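D-alanyl transferase DltD (Enterococcus faecium TX0133A04, PDB 6PFX) probably transfers D-alanine onto lipoteichoic acid in the Gram-positive cell envelope, using a fold related to the SGNH hydrolases. Local coordinates at residues N237-L241 with N297-Y303; S46-S52 with H348-W354; I102-F107 with F314-I318. One frame throughout, in Å; residues are numbered along the deposited sequence.

Contact 1. Residues N237-L241 with N297-Y303; sequences NPFGL and NEKWSDY
The amide of Asn-297 reaches across to the backbone of Phe-239, its ND2 donating a hydrogen bond to Phe-239 O at 2.8 Å. The donor lies nearly along the C=O axis, while the carbonyl oxygen sits somewhat out of the amide plane. With CG anti to the backbone N (chi1 180°), the other half of the amide turns back to its own chain: OD1 takes weak bonds from the N-H groups of Lys-299 and Trp-300. One planar group thereby caps the first turn of helix 298-304 and ties a loop to it. That loop is stiffened from within by Asn-237, whose OD1 accepts from both Phe-239 N and Leu-241 N, while its ND2 returns a bond to Leu-241 O at 2.9 Å. Lys-299 lies extended alongside; its CB packs on Phe-239 O, and a water joins its NZ to Pro-238 O.

Beyond this polar strip the Phe-239 ring is enclosed. Pro-238 CG covers one face over the centre, and the six-membered ring of Trp-300 drives its edge into the opposite face, an edge-to-face pair with planes at 83° and CE3 3.9 Å from Phe-239 CG. Farther out, Phe-239 CE1 meets Tyr-303 CB at 3.6 Å, and its CZ lies over a face of the tyrosine ring, the two rings inclined at 42°. The hydroxyl of Tyr-303 bonds to Glu-254 O. Leu-241 CD1 adds a looser touch on Trp-300 CE3 at 4.2 Å, and its side chain borders the putative Ser-His-Asp triad. An Asx turn shapes the loop before helix 243-250, while an asparagine N-cap and a three-ring aromatic cluster join that loop to helix 298-304.

Contact 2. Residues S46-S52 with H348-W354; sequences SELSRIS and HLGWKGW
Ser-46 brings its OG to the ring edge of His-348, near the imidazole plane, facing NE2. The modelled separation of OG and NE2, 2.3 Å, is too short to be trusted as a bond length; the pairing is clear, its exact geometry doubtful. Next, Glu-47 passes beside the same ring, its N 3.6 Å from His-348 CD2, while its carbonyl oxygen lies at the edge of Trp-354, 3.6 Å from CZ2. Its carboxylate turns back to Ser-45 N. Leu-48 sets CD2 against Trp-354 CH2 at 3.7 Å, the two side chains crossing at about a right angle. Arg-50 CG packs against Leu-349 O (3.8 Å), and the chain then bends at chi2 and chi3; NE and NH1 both grip Ser-49 OG, and NH2 forms a salt bridge with Glu-344. Finally, Ser-52 CB rests on Trp-351 CD1 at 3.9 Å. On the far side of the imidazole, His-348 ND1 bonds to Asp-345 OD2. Serine, histidine and aspartate thus line up in charge-relay order, consistent with a catalytic triad of the SGNH-hydrolase type in which Ser-46 would be the nucleophile and could carry the D-alanyl group as an ester.

Contact 3. Residues I102-F107 with F314-I318; sequences ISPQWF and FAKKI
Two phenylalanine torsions bring this contact together: Phe-314 holds CG anti to its backbone N (chi1 162°), which directs its ring from the helix toward residues 102-107, while Phe-107 holds CG anti to its carbonyl carbon (chi1 -66°) and offers a ring face to it. Phe-314 CE1 descends onto that face toward the rim, 3.4 Å from Phe-107 CD1, a close approach for two carbons. The ring planes are inclined at 55°.

The Phe-314 ring is wedged from further sides. Pro-104 lies over one of its faces, its CA directed at the ring in a CH-pi contact 4.1 Å from the centroid, and its CG follows at 3.9 Å from Phe-314 CE2. At the edge, in the ring plane, Ile-102 CG2 approaches Phe-314 CZ to 3.9 Å. This methyl branch does the touching while the other branch of Ile-102 runs on to the next helical turn.

In the fold, residues 102-107 leave the end of strand 97-101, in the middle of the parallel sheet, and Pro-104 opens a short 3-10 turn there. Helix 308-323 belongs to the beta-alpha-beta crossover joining strand 288-293 to its parallel neighbour 330-332, and Phe-314 and Ile-318 line the side of this helix that meets the loop.

One turn after Phe-314, Ile-318 extends its CG1 branch toward both ends of the loop. CD1 reaches the far rim of the Phe-107 ring, 4.0 Å from CE2, and CG1 lies 4.3 Å from Ile-102 CD1. The packing continues into helix 271-284, where Phe-272 touches Ile-318 and also meets the ring of Phe-107.

How the contacts relate
Across the three contacts, residues 46-52, 102-107, 297-303 and 348-354 each come after a strand of the one parallel sheet. Along the chain the pairs enclose one another, contact 2 outermost, then contact 3, then contact 1. Their centres lie about 17 Å (1 and 2), 18 Å (2 and 3) and 20 Å (1 and 3) apart. Contact 1 stays separate, though its helix 298-304 directly precedes helix 308-323 of contact 3. The putative triad of contact 2 thus has two packed neighbours: contact 3 touches contact 2 through packing of Glu-47 and Ser-103, and contact 1 comes within about 5 Å of it at the nearest atoms.

Contact 1. Residues N237-L241 with N297-Y303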
# COMPACT_ATOMS: atom_id res chain seq x y z
N ASN A 237 11.52 -26.52 4.47
CA ASN A 237 12.48 -25.90 3.58
C ASN A 237 13.56 -25.23 4.42
O ASN A 237 13.36 -25.04 5.63
CB ASN A 237 11.80 -24.87 2.67
CG ASN A 237 11.19 -23.69 3.45
OD1 ASN A 237 11.85 -22.67 3.67
ND2 ASN A 237 9.93 -23.84 3.89
N PRO A 238 14.66 -24.84 3.83
CA PRO A 238 15.77 -24.24 4.59
C PRO A 238 15.71 -22.74 4.73
O PRO A 238 16.64 -22.15 5.30
CB PRO A 238 17.02 -24.64 3.79
CG PRO A 238 16.56 -24.93 2.44
CD PRO A 238 15.08 -25.24 2.47
N PHE A 239 14.65 -22.10 4.24
CA PHE A 239 14.65 -20.66 4.04
C PHE A 239 13.74 -19.91 4.98
O PHE A 239 13.64 -18.69 4.88
CB PHE A 239 14.24 -20.32 2.60
CG PHE A 239 15.09 -20.98 1.56
CD1 PHE A 239 16.42 -20.67 1.45
CD2 PHE A 239 14.54 -21.90 0.68
CE1 PHE A 239 17.21 -21.29 0.49
CE2 PHE A 239 15.31 -22.51 -0.28
CZ PHE A 239 16.65 -22.20 -0.38
N GLY A 240 13.05 -20.60 5.88
CA GLY A 240 12.11 -19.91 6.75
C GLY A 240 10.82 -19.52 6.08
O GLY A 240 10.14 -18.61 6.58
N LEU A 241 10.46 -20.17 4.98
CA LEU A 241 9.24 -19.85 4.25
C LEU A 241 8.09 -20.71 4.76
O LEU A 241 8.28 -21.87 5.13
CB LEU A 241 9.42 -20.11 2.74
CG LEU A 241 10.59 -19.40 2.07
CD1 LEU A 241 10.80 -19.91 0.64
CD2 LEU A 241 10.37 -17.91 2.06
N ASN A 297 13.50 -11.52 3.65
CA ASN A 297 14.06 -12.66 4.37
C ASN A 297 15.49 -12.91 3.92
O ASN A 297 15.75 -13.19 2.75
CB ASN A 297 13.16 -13.86 4.03
CG ASN A 297 13.61 -15.15 4.70
OD1 ASN A 297 14.78 -15.33 5.00
ND2 ASN A 297 12.66 -16.07 4.89
N GLU A 298 16.44 -12.80 4.86
CA GLU A 298 17.85 -12.91 4.51
C GLU A 298 18.23 -14.32 4.08
O GLU A 298 19.12 -14.49 3.24
CB GLU A 298 18.75 -12.43 5.65
CG GLU A 298 20.17 -12.12 5.19
CD GLU A 298 21.05 -11.60 6.30
OE1 GLU A 298 22.25 -11.38 6.04
OE2 GLU A 298 20.54 -11.42 7.43
N LYS A 299 17.59 -15.35 4.63
CA LYS A 299 17.89 -16.70 4.17
C LYS A 299 17.53 -16.85 2.70
O LYS A 299 18.24 -17.52 1.94
CB LYS A 299 17.14 -17.73 5.00
CG LYS A 299 17.71 -17.90 6.40
CD LYS A 299 16.89 -18.88 7.22
CE LYS A 299 17.43 -18.95 8.64
NZ LYS A 299 16.57 -19.76 9.55
N TRP A 300 16.45 -16.19 2.27
CA TRP A 300 16.04 -16.22 0.88
C TRP A 300 16.93 -15.35 0.00
O TRP A 300 17.35 -15.78 -1.07
CB TRP A 300 14.59 -15.75 0.77
CG TRP A 300 14.07 -15.84 -0.61
CD1 TRP A 300 13.62 -14.80 -1.40
CD2 TRP A 300 13.95 -17.02 -1.40
NE1 TRP A 300 13.23 -15.29 -2.63
CE2 TRP A 300 13.43 -16.65 -2.65
CE3 TRP A 300 14.24 -18.37 -1.17
CZ2 TRP A 300 13.18 -17.57 -3.65
CZ3 TRP A 300 14.00 -19.28 -2.16
CH2 TRP A 300 13.48 -18.88 -3.39
N SER A 301 17.25 -14.12 0.43
CA SER A 301 18.13 -13.29 -0.39
C SER A 301 19.54 -13.89 -0.48
O SER A 301 20.22 -13.73 -1.50
CB SER A 301 18.16 -11.85 0.13
OG SER A 301 18.63 -11.78 1.46
N ASP A 302 19.99 -14.58 0.57
CA ASP A 302 21.26 -15.29 0.48
C ASP A 302 21.23 -16.28 -0.69
O ASP A 302 22.21 -16.42 -1.42
CB ASP A 302 21.53 -16.06 1.77
CG ASP A 302 22.05 -15.19 2.91
OD1 ASP A 302 22.39 -14.00 2.72
OD2 ASP A 302 22.12 -15.73 4.03
N TYR A 303 20.10 -16.96 -0.86
CA TYR A 303 19.98 -17.96 -1.91
C TYR A 303 19.82 -17.33 -3.29
O TYR A 303 20.48 -17.74 -4.25
CB TYR A 303 18.80 -18.88 -1.62
CG TYR A 303 18.64 -20.01 -2.59
CD1 TYR A 303 19.60 -20.99 -2.69
CD2 TYR A 303 17.51 -20.12 -3.39
CE1 TYR A 303 19.46 -22.03 -3.55
CE2 TYR A 303 17.36 -21.17 -4.27
CZ TYR A 303 18.35 -22.12 -4.34
OH TYR A 303 18.26 -23.19 -5.20
O HOH W 1 16.26 -22.39 8.13

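Contact 2. Residues S46-S52 with H348-W354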
# COMPACT_ATOMS: atom_id res chain seq x y z
N SER A 46 -0.45 -7.45 -1.06
CA SER A 46 -0.92 -8.78 -0.65
C SER A 46 -0.59 -9.13 0.79
O SER A 46 -1.23 -10.03 1.35
CB SER A 46 -0.35 -9.85 -1.59
OG SER A 46 1.06 -9.74 -1.69
N GLU A 47 0.39 -8.47 1.41
CA GLU A 47 0.73 -8.80 2.79
C GLU A 47 -0.44 -8.54 3.73
O GLU A 47 -0.50 -9.12 4.82
CB GLU A 47 1.96 -8.01 3.24
CG GLU A 47 1.77 -6.50 3.43
CD GLU A 47 1.66 -5.72 2.14
OE1 GLU A 47 1.94 -6.26 1.04
OE2 GLU A 47 1.28 -4.55 2.22
N LEU A 48 -1.38 -7.68 3.34
CA LEU A 48 -2.49 -7.40 4.23
C LEU A 48 -3.47 -8.55 4.34
O LEU A 48 -4.32 -8.54 5.25
CB LEU A 48 -3.20 -6.12 3.78
CG LEU A 48 -2.41 -4.83 4.00
CD1 LEU A 48 -3.08 -3.66 3.28
CD2 LEU A 48 -2.27 -4.53 5.47
N SER A 49 -3.39 -9.55 3.47
CA SER A 49 -4.22 -10.73 3.60
C SER A 49 -3.61 -11.80 4.50
O SER A 49 -4.21 -12.87 4.68
CB SER A 49 -4.49 -11.35 2.23
OG SER A 49 -3.32 -11.99 1.75
N ARG A 50 -2.43 -11.56 5.08
CA ARG A 50 -1.76 -12.58 5.89
C ARG A 50 -2.37 -12.55 7.29
O ARG A 50 -1.79 -12.04 8.25
CB ARG A 50 -0.25 -12.36 5.93
CG ARG A 50 0.45 -12.32 4.57
CD ARG A 50 0.24 -13.59 3.75
NE ARG A 50 -1.10 -13.68 3.17
CZ ARG A 50 -1.72 -14.82 2.86
NH1 ARG A 50 -2.94 -14.79 2.34
NH2 ARG A 50 -1.12 -15.98 3.10
N ILE A 51 -3.56 -13.14 7.42
CA ILE A 51 -4.25 -13.18 8.70
C ILE A 51 -3.60 -14.24 9.59
O ILE A 51 -3.62 -15.43 9.27
CB ILE A 51 -5.76 -13.45 8.54
CG1 ILE A 51 -6.40 -12.53 7.51
CG2 ILE A 51 -6.47 -13.29 9.91
CD1 ILE A 51 -6.63 -11.13 7.98
N SER A 52 -3.04 -13.80 10.70
CA SER A 52 -2.44 -14.63 11.74
C SER A 52 -2.82 -13.95 13.05
O SER A 52 -3.43 -12.87 13.03
CB SER A 52 -0.93 -14.67 11.60
OG SER A 52 -0.35 -13.46 12.06
N HIS A 348 6.24 -11.03 2.05
CA HIS A 348 5.09 -10.63 2.85
C HIS A 348 5.39 -10.69 4.34
O HIS A 348 5.86 -11.71 4.85
CB HIS A 348 3.90 -11.55 2.57
CG HIS A 348 3.46 -11.53 1.14
ND1 HIS A 348 3.32 -12.68 0.39
CD2 HIS A 348 3.13 -10.50 0.32
CE1 HIS A 348 2.93 -12.36 -0.83
NE2 HIS A 348 2.81 -11.04 -0.90
N LEU A 349 5.06 -9.60 5.04
CA LEU A 349 5.18 -9.58 6.49
C LEU A 349 4.46 -10.77 7.10
O LEU A 349 3.40 -11.19 6.63
CB LEU A 349 4.55 -8.30 7.05
CG LEU A 349 5.40 -7.04 6.97
CD1 LEU A 349 4.51 -5.87 7.33
CD2 LEU A 349 6.60 -7.09 7.88
N GLY A 350 5.05 -11.31 8.18
CA GLY A 350 4.60 -12.51 8.85
C GLY A 350 4.53 -12.25 10.35
O GLY A 350 4.45 -11.16 10.81
N TRP A 351 4.62 -13.37 11.10
CA TRP A 351 4.25 -13.34 12.51
C TRP A 351 5.04 -12.30 13.31
O TRP A 351 4.47 -11.41 13.95
CB TRP A 351 4.44 -14.75 13.09
CG TRP A 351 3.83 -15.83 12.23
CD1 TRP A 351 2.55 -16.30 12.30
CD2 TRP A 351 4.47 -16.55 11.17
NE1 TRP A 351 2.35 -17.27 11.34
CE2 TRP A 351 3.52 -17.45 10.64
CE3 TRP A 351 5.76 -16.53 10.60
CZ2 TRP A 351 3.81 -18.32 9.59
CZ3 TRP A 351 6.05 -17.40 9.56
CH2 TRP A 351 5.07 -18.28 9.06
N LYS A 352 6.37 -12.39 13.28
CA LYS A 352 7.17 -11.45 14.06
C LYS A 352 7.16 -10.06 13.45
O LYS A 352 7.28 -9.07 14.18
CB LYS A 352 8.58 -12.01 14.18
CG LYS A 352 8.66 -13.15 15.21
CD LYS A 352 8.77 -12.63 16.62
CE LYS A 352 10.14 -12.03 16.88
NZ LYS A 352 10.14 -11.13 18.06
N GLY A 353 7.00 -9.97 12.13
CA GLY A 353 7.03 -8.69 11.46
C GLY A 353 5.80 -7.86 11.76
O GLY A 353 5.90 -6.68 12.10
N TRP A 354 4.62 -8.48 11.65
CA TRP A 354 3.39 -7.80 12.06
C TRP A 354 3.43 -7.46 13.55
O TRP A 354 2.92 -6.41 13.96
CB TRP A 354 2.15 -8.63 11.72
CG TRP A 354 1.73 -8.52 10.28
CD1 TRP A 354 1.58 -9.54 9.38
CD2 TRP A 354 1.39 -7.31 9.57
NE1 TRP A 354 1.16 -9.05 8.17
CE2 TRP A 354 1.04 -7.69 8.26
CE3 TRP A 354 1.34 -5.96 9.93
CZ2 TRP A 354 0.66 -6.75 7.30
CZ3 TRP A 354 0.95 -5.04 8.97
CH2 TRP A 354 0.61 -5.44 7.68

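Contact 3. Residues I102-F107 with F314-I318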
# COMPACT_ATOMS: atom_id res chain seq x y z
N ILE A 102 5.00 0.15 2.44
CA ILE A 102 5.74 0.39 1.20
C ILE A 102 6.48 -0.90 0.84
O ILE A 102 7.42 -1.29 1.53
CB ILE A 102 6.78 1.50 1.40
CG1 ILE A 102 6.15 2.80 1.89
CG2 ILE A 102 7.55 1.77 0.09
CD1 ILE A 102 7.17 3.87 2.26
N SER A 103 6.11 -1.55 -0.27
CA SER A 103 6.83 -2.75 -0.71
C SER A 103 8.02 -2.37 -1.59
O SER A 103 7.83 -1.75 -2.63
CB SER A 103 5.92 -3.68 -1.51
OG SER A 103 4.89 -4.21 -0.70
N PRO A 104 9.26 -2.74 -1.23
CA PRO A 104 10.39 -2.45 -2.12
C PRO A 104 10.21 -3.01 -3.53
O PRO A 104 10.64 -2.38 -4.51
CB PRO A 104 11.58 -3.07 -1.37
CG PRO A 104 11.14 -3.07 0.11
CD PRO A 104 9.68 -3.42 0.02
N GLN A 105 9.52 -4.15 -3.66
CA GLN A 105 9.38 -4.83 -4.94
C GLN A 105 8.52 -4.06 -5.93
O GLN A 105 8.54 -4.35 -7.13
CB GLN A 105 8.76 -6.21 -4.76
CG GLN A 105 9.54 -7.12 -3.84
CD GLN A 105 9.38 -6.76 -2.37
OE1 GLN A 105 8.36 -6.19 -1.96
NE2 GLN A 105 10.40 -7.05 -1.58
N TRP A 106 7.77 -3.07 -5.46
CA TRP A 106 7.04 -2.25 -6.40
C TRP A 106 7.97 -1.45 -7.30
O TRP A 106 7.59 -1.08 -8.41
CB TRP A 106 6.20 -1.23 -5.66
CG TRP A 106 5.06 -1.73 -4.87
CD1 TRP A 106 4.52 -2.99 -4.88
CD2 TRP A 106 4.30 -0.97 -3.93
NE1 TRP A 106 3.44 -3.04 -4.01
CE2 TRP A 106 3.30 -1.81 -3.41
CE3 TRP A 106 4.37 0.36 -3.49
CZ2 TRP A 106 2.37 -1.36 -2.46
CZ3 TRP A 106 3.45 0.80 -2.55
CH2 TRP A 106 2.47 -0.06 -2.04
N PHE A 107 9.17 -1.15 -6.81
CA PHE A 107 10.04 -0.14 -7.41
C PHE A 107 10.98 -0.74 -8.43
O PHE A 107 12.18 -0.51 -8.43
CB PHE A 107 10.77 0.58 -6.29
CG PHE A 107 9.85 1.39 -5.39
CD1 PHE A 107 9.08 0.79 -4.39
CD2 PHE A 107 9.72 2.75 -5.58
CE1 PHE A 107 8.21 1.56 -3.59
CE2 PHE A 107 8.88 3.51 -4.80
CZ PHE A 107 8.12 2.92 -3.79
N PHE A 314 17.54 1.40 -1.43
CA PHE A 314 16.14 1.71 -1.66
C PHE A 314 15.56 2.46 -0.45
O PHE A 314 14.88 3.49 -0.60
CB PHE A 314 15.29 0.46 -1.94
CG PHE A 314 13.83 0.73 -1.76
CD1 PHE A 314 13.10 1.37 -2.74
CD2 PHE A 314 13.21 0.40 -0.57
CE1 PHE A 314 11.77 1.66 -2.55
CE2 PHE A 314 11.88 0.69 -0.38
CZ PHE A 314 11.16 1.35 -1.37
N ALA A 315 15.81 1.94 0.75
CA ALA A 315 15.24 2.55 1.95
C ALA A 315 15.79 3.96 2.14
O ALA A 315 15.03 4.87 2.49
CB ALA A 315 15.56 1.70 3.17
N LYS A 316 17.09 4.16 1.89
CA LYS A 316 17.65 5.50 1.99
C LYS A 316 16.94 6.46 1.05
O LYS A 316 16.61 7.59 1.43
CB LYS A 316 19.15 5.47 1.64
CG LYS A 316 19.88 6.81 1.81
CD LYS A 316 21.38 6.70 1.54
CE LYS A 316 22.11 7.93 2.04
NZ LYS A 316 22.36 8.90 0.97
N LYS A 317 16.68 6.01 -0.18
CA LYS A 317 16.06 6.86 -1.19
C LYS A 317 14.62 7.19 -0.82
O LYS A 317 14.19 8.35 -0.90
CB LYS A 317 16.14 6.19 -2.56
CG LYS A 317 15.60 7.05 -3.68
CD LYS A 317 15.98 6.51 -5.06
CE LYS A 317 15.29 7.29 -6.17
NZ LYS A 317 15.81 6.86 -7.52
N ILE A 318 13.84 6.18 -0.40
CA ILE A 318 12.44 6.45 -0.06
C ILE A 318 12.33 7.30 1.20
O ILE A 318 11.45 8.16 1.29
CB ILE A 318 11.61 5.15 -0.02
CG1 ILE A 318 10.15 5.44 -0.38
CG2 ILE A 318 11.73 4.46 1.31
CD1 ILE A 318 9.96 5.88 -1.81